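Local coordinates for protein MmeI (Methylophilus methylotrophus, PDB 5HR4) that acts as a Type IIL restriction-modification enzyme on DNA and probably methylates adenine at N6, with S-adenosyl-L-methionine as methyl donor, at residues L513-Y518 against S548-L553; I615-R620 against D624-K629. All coordinates share one frame; numbering follows the deposited sequence.

Interaction 1: residues L513-Y518 against S548-L553. With SFG (sinefungin), chain H.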
ATOM      1  N   LEU A 513       7.275   5.583  -4.230  1.00 31.44           N
ATOM      2  CA  LEU A 513       7.562   4.868  -5.465  1.00 26.99           C
ATOM      3  C   LEU A 513       6.288   4.597  -6.260  1.00 32.01           C
ATOM      4  O   LEU A 513       6.307   4.627  -7.498  1.00 34.08           O
ATOM      5  CB  LEU A 513       8.296   3.558  -5.171  1.00 27.10           C
ATOM      6  CG  LEU A 513       8.782   2.822  -6.430  1.00 27.69           C
ATOM      7  CD1 LEU A 513       9.512   3.772  -7.369  1.00 22.86           C
ATOM      8  CD2 LEU A 513       9.645   1.644  -6.070  1.00 20.73           C
ATOM      9  N   VAL A 514       5.166   4.327  -5.574  1.00 31.07           N
ATOM     10  CA  VAL A 514       3.951   3.942  -6.295  1.00 28.78           C
ATOM     11  C   VAL A 514       3.502   5.055  -7.233  1.00 32.28           C
ATOM     12  O   VAL A 514       2.900   4.786  -8.285  1.00 31.53           O
ATOM     13  CB  VAL A 514       2.820   3.545  -5.320  1.00 31.33           C
ATOM     14  CG1 VAL A 514       2.374   4.717  -4.476  1.00 25.31           C
ATOM     15  CG2 VAL A 514       1.628   2.959  -6.088  1.00 33.10           C
ATOM     16  N   ALA A 515       3.807   6.313  -6.895  1.00 30.52           N
ATOM     17  CA  ALA A 515       3.408   7.418  -7.760  1.00 28.47           C
ATOM     18  C   ALA A 515       3.927   7.231  -9.176  1.00 30.81           C
ATOM     19  O   ALA A 515       3.225   7.549 -10.133  1.00 31.42           O
ATOM     20  CB  ALA A 515       3.890   8.742  -7.181  1.00 24.45           C
ATOM     21  N   ALA A 516       5.120   6.646  -9.326  1.00 37.13           N
ATOM     22  CA  ALA A 516       5.730   6.445 -10.643  1.00 33.06           C
ATOM     23  C   ALA A 516       4.800   5.774 -11.662  1.00 31.70           C
ATOM     24  O   ALA A 516       4.844   6.102 -12.851  1.00 36.24           O
ATOM     25  CB  ALA A 516       7.002   5.625 -10.492  1.00 31.72           C
ATOM     26  N   TRP A 517       3.975   4.816 -11.243  1.00 31.11           N
ATOM     27  CA  TRP A 517       3.132   4.149 -12.241  1.00 36.32           C
ATOM     28  C   TRP A 517       2.061   5.065 -12.828  1.00 33.59           C
ATOM     29  O   TRP A 517       1.539   4.760 -13.903  1.00 32.48           O
ATOM     30  CB  TRP A 517       2.455   2.898 -11.665  1.00 33.63           C
ATOM     31  CG  TRP A 517       3.335   1.690 -11.679  1.00 31.79           C
ATOM     32  CD1 TRP A 517       3.182   0.570 -12.436  1.00 30.86           C
ATOM     33  CD2 TRP A 517       4.518   1.490 -10.904  1.00 31.80           C
ATOM     34  NE1 TRP A 517       4.198  -0.319 -12.177  1.00 27.14           N
ATOM     35  CE2 TRP A 517       5.029   0.223 -11.237  1.00 28.78           C
ATOM     36  CE3 TRP A 517       5.190   2.259  -9.952  1.00 32.64           C
ATOM     37  CZ2 TRP A 517       6.180  -0.296 -10.651  1.00 34.92           C
ATOM     38  CZ3 TRP A 517       6.340   1.747  -9.372  1.00 33.62           C
ATOM     39  CH2 TRP A 517       6.825   0.482  -9.725  1.00 36.03           C
ATOM     40  N   TYR A 518       1.726   6.176 -12.160  1.00 31.01           N
ATOM     41  CA  TYR A 518       0.661   7.039 -12.669  1.00 31.65           C
ATOM     42  C   TYR A 518       1.071   7.806 -13.923  1.00 36.45           C
ATOM     43  O   TYR A 518       0.302   7.798 -14.903  1.00 37.42           O
ATOM     44  CB  TYR A 518       0.179   7.981 -11.563  1.00 30.86           C
ATOM     45  CG  TYR A 518      -0.691   7.319 -10.523  1.00 32.02           C
ATOM     46  CD1 TYR A 518      -0.141   6.482  -9.556  1.00 31.12           C
ATOM     47  CD2 TYR A 518      -2.060   7.553 -10.492  1.00 35.76           C
ATOM     48  CE1 TYR A 518      -0.921   5.886  -8.604  1.00 31.72           C
ATOM     49  CE2 TYR A 518      -2.862   6.959  -9.537  1.00 35.19           C
ATOM     50  CZ  TYR A 518      -2.286   6.125  -8.599  1.00 36.93           C
ATOM     51  OH  TYR A 518      -3.075   5.534  -7.649  1.00 35.06           O
ATOM     52  N   SER A 548       0.784  18.013  -3.945  1.00 44.75           N
ATOM     53  CA  SER A 548       1.313  19.061  -4.807  1.00 41.86           C
ATOM     54  C   SER A 548       2.284  18.523  -5.851  1.00 44.84           C
ATOM     55  O   SER A 548       2.482  19.179  -6.877  1.00 49.22           O
ATOM     56  CB  SER A 548       2.026  20.129  -3.971  1.00 45.98           C
ATOM     57  OG  SER A 548       1.274  20.502  -2.818  1.00 58.23           O
ATOM     58  N   LEU A 549       2.921  17.373  -5.618  1.00 39.69           N
ATOM     59  CA  LEU A 549       3.970  16.932  -6.531  1.00 37.56           C
ATOM     60  C   LEU A 549       3.487  15.951  -7.574  1.00 38.04           C
ATOM     61  O   LEU A 549       4.176  15.772  -8.580  1.00 40.54           O
ATOM     62  CB  LEU A 549       5.137  16.287  -5.775  1.00 34.50           C
ATOM     63  CG  LEU A 549       5.713  17.104  -4.614  1.00 37.42           C
ATOM     64  CD1 LEU A 549       6.735  16.278  -3.880  1.00 36.31           C
ATOM     65  CD2 LEU A 549       6.285  18.455  -5.058  1.00 34.48           C
ATOM     66  N   LEU A 550       2.332  15.317  -7.374  1.00 42.68           N
ATOM     67  CA  LEU A 550       1.854  14.298  -8.304  1.00 41.31           C
ATOM     68  C   LEU A 550       0.698  14.761  -9.172  1.00 44.11           C
ATOM     69  O   LEU A 550       0.658  14.446 -10.363  1.00 44.03           O
ATOM     70  CB  LEU A 550       1.421  13.039  -7.548  1.00 39.77           C
ATOM     71  CG  LEU A 550       0.857  11.932  -8.443  1.00 36.61           C
ATOM     72  CD1 LEU A 550       1.847  11.596  -9.542  1.00 37.36           C
ATOM     73  CD2 LEU A 550       0.567  10.702  -7.634  1.00 37.39           C
ATOM     74  N   TRP A 551      -0.234  15.501  -8.611  1.00 43.24           N
ATOM     75  CA  TRP A 551      -1.471  15.804  -9.316  1.00 45.22           C
ATOM     76  C   TRP A 551      -1.387  16.991 -10.276  1.00 47.90           C
ATOM     77  O   TRP A 551      -2.119  17.004 -11.275  1.00 49.35           O
ATOM     78  CB  TRP A 551      -2.577  15.978  -8.280  1.00 40.95           C
ATOM     79  CG  TRP A 551      -2.796  14.652  -7.678  1.00 39.03           C
ATOM     80  CD1 TRP A 551      -2.291  14.184  -6.497  1.00 41.06           C
ATOM     81  CD2 TRP A 551      -3.493  13.561  -8.280  1.00 41.11           C
ATOM     82  NE1 TRP A 551      -2.669  12.873  -6.309  1.00 38.61           N
ATOM     83  CE2 TRP A 551      -3.407  12.467  -7.394  1.00 40.24           C
ATOM     84  CE3 TRP A 551      -4.210  13.410  -9.475  1.00 42.33           C
ATOM     85  CZ2 TRP A 551      -4.008  11.237  -7.666  1.00 35.15           C
ATOM     86  CZ3 TRP A 551      -4.799  12.192  -9.744  1.00 38.42           C
ATOM     87  CH2 TRP A 551      -4.694  11.120  -8.843  1.00 37.82           C
ATOM     88  N   PRO A 552      -0.531  17.996 -10.039  1.00 48.38           N
ATOM     89  CA  PRO A 552      -0.276  18.969 -11.112  1.00 46.08           C
ATOM     90  C   PRO A 552       0.128  18.303 -12.414  1.00 50.11           C
ATOM     91  O   PRO A 552      -0.429  18.613 -13.476  1.00 54.47           O
ATOM     92  CB  PRO A 552       0.843  19.831 -10.520  1.00 44.05           C
ATOM     93  CG  PRO A 552       0.537  19.853  -9.086  1.00 38.37           C
ATOM     94  CD  PRO A 552       0.051  18.461  -8.764  1.00 46.30           C
ATOM     95  N   LEU A 553       1.076  17.367 -12.353  1.00 46.67           N
ATOM     96  CA  LEU A 553       1.500  16.675 -13.561  1.00 44.48           C
ATOM     97  C   LEU A 553       0.378  15.820 -14.140  1.00 52.97           C
ATOM     98  O   LEU A 553       0.201  15.771 -15.364  1.00 56.40           O
ATOM     99  CB  LEU A 553       2.727  15.820 -13.266  1.00 43.34           C
ATOM    100  CG  LEU A 553       3.166  14.927 -14.423  1.00 49.76           C
ATOM    101  CD1 LEU A 553       3.719  15.757 -15.570  1.00 45.25           C
ATOM    102  CD2 LEU A 553       4.177  13.887 -13.947  1.00 48.52           C
TER
HETATM  103  N   SFG H1002      -0.977  -7.569  -7.157  1.00 39.36           N
HETATM  104  CA  SFG H1002      -0.029  -8.636  -6.916  1.00 41.66           C
HETATM  105  C   SFG H1002      -0.800  -9.786  -6.296  1.00 44.47           C
HETATM  106  O   SFG H1002      -2.026  -9.644  -6.091  1.00 45.42           O
HETATM  107  OXT SFG H1002      -0.238 -10.867  -5.997  1.00 43.95           O
HETATM  108  CB  SFG H1002       1.066  -8.165  -5.965  1.00 40.94           C
HETATM  109  CG  SFG H1002       1.691  -6.910  -6.554  1.00 38.68           C
HETATM  110  CD  SFG H1002       2.569  -6.332  -5.467  1.00 36.43           C
HETATM  111  NE  SFG H1002       1.701  -5.578  -4.584  1.00 35.96           N
HETATM  112  C5' SFG H1002       3.684  -5.445  -6.044  1.00 40.93           C
HETATM  113  C4' SFG H1002       4.582  -6.153  -7.115  1.00 40.18           C
HETATM  114  O4' SFG H1002       5.237  -5.245  -7.782  1.00 39.00           O
HETATM  115  C3' SFG H1002       5.690  -7.040  -6.520  1.00 45.25           C
HETATM  116  O3' SFG H1002       5.409  -8.321  -6.856  1.00 50.67           O
HETATM  117  C2' SFG H1002       7.027  -6.545  -7.145  1.00 42.99           C
HETATM  118  O2' SFG H1002       7.898  -7.680  -7.560  1.00 45.35           O
HETATM  119  C1' SFG H1002       6.652  -5.893  -8.200  1.00 38.60           C
HETATM  120  N9  SFG H1002       7.484  -4.773  -8.510  1.00 33.27           N
HETATM  121  C8  SFG H1002       8.075  -3.925  -7.673  1.00 37.02           C
HETATM  122  N7  SFG H1002       8.713  -3.000  -8.393  1.00 34.95           N
HETATM  123  C5  SFG H1002       8.506  -3.278  -9.680  1.00 38.51           C
HETATM  124  C6  SFG H1002       8.947  -2.651 -10.820  1.00 37.93           C
HETATM  125  N6  SFG H1002       9.764  -1.482 -11.036  1.00 32.91           N
HETATM  126  N1  SFG H1002       8.617  -3.109 -12.021  1.00 36.32           N
HETATM  127  C2  SFG H1002       7.832  -4.210 -12.112  1.00 32.87           C
HETATM  128  N3  SFG H1002       7.401  -4.834 -10.984  1.00 34.79           N
HETATM  129  C4  SFG H1002       7.739  -4.366  -9.762  1.00 35.93           C
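Leu550 reaches across to Ala515 and Tyr518 and carries most of this small, buried contact. CG of Leu550 lies anti to the backbone N (chi1 178°), which sends the fork of the side chain towards residues 513-518. Its two methyls diverge. CD2 meets CB of Ala515 at 3.9 Å. CD1 lies 4.5 Å from CB of Tyr518, a looser approach. Ala515 and Tyr518 lie almost one helical turn apart, and the fork faces both. On its own helix, CG of Leu550 sits 4.2 Å above one face of the Trp551 ring, offset towards the rim. No hydrogen bond crosses between the segments, so the contact is apolar.

The Tyr518 ring turns away from this touch and meets Phe587 at a shallow angle and Phe535 edge-to-face. Trp517 looks another way, towards sinefungin. Its six-membered ring is edge-on over the adenine, with CZ2 of Trp517 3.6 Å from C6 of sinefungin. The two ring systems are roughly perpendicular. Trp517 NE1 is hydrogen-bonded to Pro362 O, which would help fix the indole.

Helices 517-524 and 544-556 precede and follow strand 532-538. Their pairing beside the sheet belongs to the Rossmann-like fold of class I methyltransferases, with the cofactor pocket on the Trp517 side.

Interaction 2: residues I615-R620 against D624-K629; sequences INPYLR and DVIACK. With nucleotides of chain B.
Tyr618 stretches across to the backbone of Val625, Ile626 and Ala627. At its base, CB lies 3.4 Å above one face of the Arg620 guanidinium, near the rim of that group. CG is anti to the carbonyl carbon (chi1 -55°), and this aims the ring at the second segment. Arg620 NH2 sits above one ring face, also towards the rim. Farther out, CE1 of Tyr618 has Val625 O at 3.8 Å, in the plane of the ring. At the tip, OH of Tyr618 accepts a hydrogen bond from N of Ala627 at 2.9 Å; the N-H...O angle of 161° is fairly straight. CG2 of Ile626 and CB of Ala627 flank the same oxygen.

Pro617 adds an apolar patch, its CG 3.8 Å from CG1 of Ile626. The Asn616 amide and Asp624 carboxylate run alongside in opposite senses without a hydrogen bond between them; Asp624 OD1 is hydrogen-bonded to Asn614 ND2. A type I turn from Asn616 to Leu619 shapes the first segment.

Both segments belong to the loop after strand 608-612. Helix 544-556 touches Pro617, Tyr618 and Ile626, strand 560-569 touches Ile615 and Leu619, and helix 888-903 packs on Val625 and Arg620.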
ATOM      1  N   ILE A 615     -14.241  14.404  -8.144  1.00 33.99           N
ATOM      2  CA  ILE A 615     -13.293  13.698  -7.291  1.00 36.56           C
ATOM      3  C   ILE A 615     -11.974  14.461  -7.275  1.00 34.85           C
ATOM      4  O   ILE A 615     -11.322  14.624  -8.315  1.00 34.28           O
ATOM      5  CB  ILE A 615     -13.100  12.238  -7.712  1.00 35.29           C
ATOM      6  CG1 ILE A 615     -14.457  11.549  -7.784  1.00 31.60           C
ATOM      7  CG2 ILE A 615     -12.256  11.532  -6.670  1.00 29.33           C
ATOM      8  CD1 ILE A 615     -14.366  10.049  -7.876  1.00 33.08           C
ATOM      9  N   ASN A 616     -11.606  14.930  -6.077  1.00 36.32           N
ATOM     10  CA  ASN A 616     -10.396  15.696  -5.796  1.00 35.88           C
ATOM     11  C   ASN A 616      -9.137  14.888  -6.025  1.00 31.26           C
ATOM     12  O   ASN A 616      -9.146  13.661  -5.939  1.00 36.07           O
ATOM     13  CB  ASN A 616     -10.364  16.131  -4.332  1.00 30.93           C
ATOM     14  CG  ASN A 616     -10.756  17.548  -4.155  1.00 37.16           C
ATOM     15  OD1 ASN A 616     -11.179  17.962  -3.073  1.00 43.78           O
ATOM     16  ND2 ASN A 616     -10.639  18.322  -5.230  1.00 39.38           N
ATOM     17  N   PRO A 617      -8.016  15.562  -6.239  1.00 33.63           N
ATOM     18  CA  PRO A 617      -6.720  14.895  -6.007  1.00 36.74           C
ATOM     19  C   PRO A 617      -6.561  14.386  -4.573  1.00 34.33           C
ATOM     20  O   PRO A 617      -5.812  13.428  -4.347  1.00 34.01           O
ATOM     21  CB  PRO A 617      -5.690  15.977  -6.366  1.00 36.45           C
ATOM     22  CG  PRO A 617      -6.478  17.276  -6.497  1.00 40.78           C
ATOM     23  CD  PRO A 617      -7.884  16.899  -6.836  1.00 37.78           C
ATOM     24  N   TYR A 618      -7.260  14.978  -3.600  1.00 31.97           N
ATOM     25  CA  TYR A 618      -7.382  14.414  -2.259  1.00 29.20           C
ATOM     26  C   TYR A 618      -8.458  13.323  -2.155  1.00 35.91           C
ATOM     27  O   TYR A 618      -8.666  12.782  -1.054  1.00 30.96           O
ATOM     28  CB  TYR A 618      -7.708  15.517  -1.247  1.00 28.08           C
ATOM     29  CG  TYR A 618      -6.769  16.695  -1.205  1.00 29.51           C
ATOM     30  CD1 TYR A 618      -6.985  17.815  -1.992  1.00 28.95           C
ATOM     31  CD2 TYR A 618      -5.665  16.695  -0.345  1.00 32.98           C
ATOM     32  CE1 TYR A 618      -6.125  18.905  -1.924  1.00 34.01           C
ATOM     33  CE2 TYR A 618      -4.805  17.762  -0.283  1.00 29.23           C
ATOM     34  CZ  TYR A 618      -5.039  18.869  -1.067  1.00 35.20           C
ATOM     35  OH  TYR A 618      -4.172  19.945  -0.998  1.00 46.16           O
ATOM     36  N   LEU A 619      -9.138  12.993  -3.267  1.00 34.35           N
ATOM     37  CA  LEU A 619     -10.272  12.059  -3.313  1.00 32.20           C
ATOM     38  C   LEU A 619     -11.482  12.581  -2.553  1.00 34.02           C
ATOM     39  O   LEU A 619     -12.232  11.799  -1.969  1.00 38.38           O
ATOM     40  CB  LEU A 619      -9.908  10.670  -2.794  1.00 31.25           C
ATOM     41  CG  LEU A 619      -8.640  10.049  -3.357  1.00 30.00           C
ATOM     42  CD1 LEU A 619      -8.451   8.667  -2.771  1.00 30.10           C
ATOM     43  CD2 LEU A 619      -8.766  10.003  -4.853  1.00 29.15           C
ATOM     44  N   ARG A 620     -11.692  13.892  -2.550  1.00 33.09           N
ATOM     45  CA  ARG A 620     -12.881  14.480  -1.953  1.00 34.61           C
ATOM     46  C   ARG A 620     -13.806  15.044  -3.027  1.00 40.95           C
ATOM     47  O   ARG A 620     -13.401  15.330  -4.159  1.00 37.68           O
ATOM     48  CB  ARG A 620     -12.513  15.597  -0.973  1.00 34.13           C
ATOM     49  CG  ARG A 620     -11.906  15.129   0.333  1.00 36.15           C
ATOM     50  CD  ARG A 620     -11.707  16.323   1.254  1.00 34.68           C
ATOM     51  NE  ARG A 620     -10.765  17.267   0.665  1.00 37.75           N
ATOM     52  CZ  ARG A 620      -9.511  17.426   1.077  1.00 37.90           C
ATOM     53  NH1 ARG A 620      -9.049  16.724   2.107  1.00 33.61           N
ATOM     54  NH2 ARG A 620      -8.725  18.307   0.476  1.00 33.71           N
ATOM     55  N   ASP A 624     -10.701  21.664  -7.367  1.00 40.26           N
ATOM     56  CA  ASP A 624      -9.437  21.066  -7.770  1.00 42.18           C
ATOM     57  C   ASP A 624      -8.217  21.889  -7.342  1.00 44.21           C
ATOM     58  O   ASP A 624      -7.136  21.734  -7.924  1.00 51.61           O
ATOM     59  CB  ASP A 624      -9.423  20.846  -9.283  1.00 38.38           C
ATOM     60  CG  ASP A 624      -9.821  19.434  -9.666  1.00 48.35           C
ATOM     61  OD1 ASP A 624     -10.543  18.796  -8.876  1.00 52.86           O
ATOM     62  OD2 ASP A 624      -9.408  18.948 -10.743  1.00 53.69           O
ATOM     63  N   VAL A 625      -8.361  22.738  -6.336  1.00 38.79           N
ATOM     64  CA  VAL A 625      -7.251  23.529  -5.819  1.00 39.60           C
ATOM     65  C   VAL A 625      -6.460  22.687  -4.829  1.00 43.46           C
ATOM     66  O   VAL A 625      -7.034  22.053  -3.935  1.00 45.48           O
ATOM     67  CB  VAL A 625      -7.770  24.811  -5.153  1.00 42.17           C
ATOM     68  CG1 VAL A 625      -6.674  25.468  -4.359  1.00 40.45           C
ATOM     69  CG2 VAL A 625      -8.332  25.758  -6.195  1.00 42.11           C
ATOM     70  N   ILE A 626      -5.139  22.686  -4.973  1.00 45.35           N
ATOM     71  CA  ILE A 626      -4.250  21.941  -4.092  1.00 45.92           C
ATOM     72  C   ILE A 626      -3.513  22.923  -3.196  1.00 47.31           C
ATOM     73  O   ILE A 626      -3.032  23.962  -3.666  1.00 54.88           O
ATOM     74  CB  ILE A 626      -3.253  21.081  -4.893  1.00 45.28           C
ATOM     75  CG1 ILE A 626      -4.003  20.031  -5.715  1.00 43.29           C
ATOM     76  CG2 ILE A 626      -2.259  20.425  -3.954  1.00 43.92           C
ATOM     77  CD1 ILE A 626      -3.097  19.104  -6.523  1.00 44.55           C
ATOM     78  N   ALA A 627      -3.417  22.591  -1.907  1.00 44.14           N
ATOM     79  CA  ALA A 627      -2.656  23.394  -0.953  1.00 47.17           C
ATOM     80  C   ALA A 627      -1.170  23.035  -1.037  1.00 48.11           C
ATOM     81  O   ALA A 627      -0.800  21.863  -0.902  1.00 49.64           O
ATOM     82  CB  ALA A 627      -3.199  23.170   0.456  1.00 41.51           C
ATOM     83  N   CYS A 628      -0.319  24.039  -1.264  1.00 51.96           N
ATOM     84  CA  CYS A 628       1.112  23.832  -1.485  1.00 46.99           C
ATOM     85  C   CYS A 628       1.912  24.176  -0.240  1.00 41.60           C
ATOM     86  O   CYS A 628       1.623  25.162   0.437  1.00 43.70           O
ATOM     87  CB  CYS A 628       1.634  24.689  -2.642  1.00 44.89           C
ATOM     88  SG  CYS A 628       0.795  24.497  -4.230  1.00 78.49           S
ATOM     89  N   LYS A 629       2.920  23.356   0.047  1.00 46.77           N
ATOM     90  CA  LYS A 629       4.004  23.695   0.969  1.00 43.91           C
ATOM     91  C   LYS A 629       4.402  25.162   0.845  1.00 43.34           C
ATOM     92  O   LYS A 629       4.536  25.691  -0.265  1.00 41.86           O
ATOM     93  CB  LYS A 629       5.223  22.819   0.654  1.00 46.63           C
ATOM     94  CG  LYS A 629       5.763  21.920   1.759  1.00 40.26           C
ATOM     95  CD  LYS A 629       6.873  21.088   1.144  1.00 42.95           C
ATOM     96  CE  LYS A 629       7.496  20.092   2.100  1.00 44.88           C
ATOM     97  NZ  LYS A 629       8.139  18.974   1.326  1.00 46.72           N
TER
ATOM     98  P    DC B   4       8.626  20.087   5.724  1.00 34.86           P
ATOM     99  OP1  DC B   4       9.059  20.981   4.623  1.00 38.24           O
ATOM    100  OP2  DC B   4       7.722  20.586   6.789  1.00 36.05           O
ATOM    101  O5'  DC B   4       7.928  18.853   5.043  1.00 36.59           O
ATOM    102  C5'  DC B   4       6.800  18.238   5.656  1.00 37.29           C
ATOM    103  C4'  DC B   4       6.762  16.802   5.216  1.00 36.78           C
ATOM    104  O4'  DC B   4       8.010  16.176   5.588  1.00 36.94           O
ATOM    105  C3'  DC B   4       5.637  15.946   5.770  1.00 36.07           C
ATOM    106  O3'  DC B   4       5.034  15.242   4.671  1.00 40.81           O
ATOM    107  C2'  DC B   4       6.346  15.006   6.768  1.00 35.11           C
ATOM    108  C1'  DC B   4       7.783  14.972   6.271  1.00 35.13           C
ATOM    109  N1   DC B   4       8.831  14.877   7.363  1.00 37.29           N
ATOM    110  C2   DC B   4      10.058  14.262   7.082  1.00 32.16           C
ATOM    111  O2   DC B   4      10.245  13.786   5.957  1.00 30.99           O
ATOM    112  N3   DC B   4      11.010  14.202   8.052  1.00 33.49           N
ATOM    113  C4   DC B   4      10.774  14.733   9.247  1.00 33.72           C
ATOM    114  N4   DC B   4      11.732  14.630  10.166  1.00 32.62           N
ATOM    115  C5   DC B   4       9.530  15.367   9.562  1.00 30.00           C
ATOM    116  C6   DC B   4       8.599  15.427   8.596  1.00 32.88           C
TER

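Overall arrangement
The two interactions follow each other along the chain, with centres 13 Å apart, and helix 544-556 is shared ground. Trp551, next to the leucine used in interaction 1, turns to interaction 2: its CG is 3.4 Å from CB of Pro617 and its CB is 3.6 Å from CD1 of Ile626. Ser548 packs on Ala627 and Cys628. Helix 544-556 thus packs on residues 513-518 of the methyltransferase domain and also on the loop holding 615-629. Ligands lie at the two ends of this arrangement. Sinefungin abuts Trp517 of 513-518. At the end of 624-629, Lys629 lies beside the DC4 phosphate of DNA chain B and forms a salt bridge with Glu545 of the same helix.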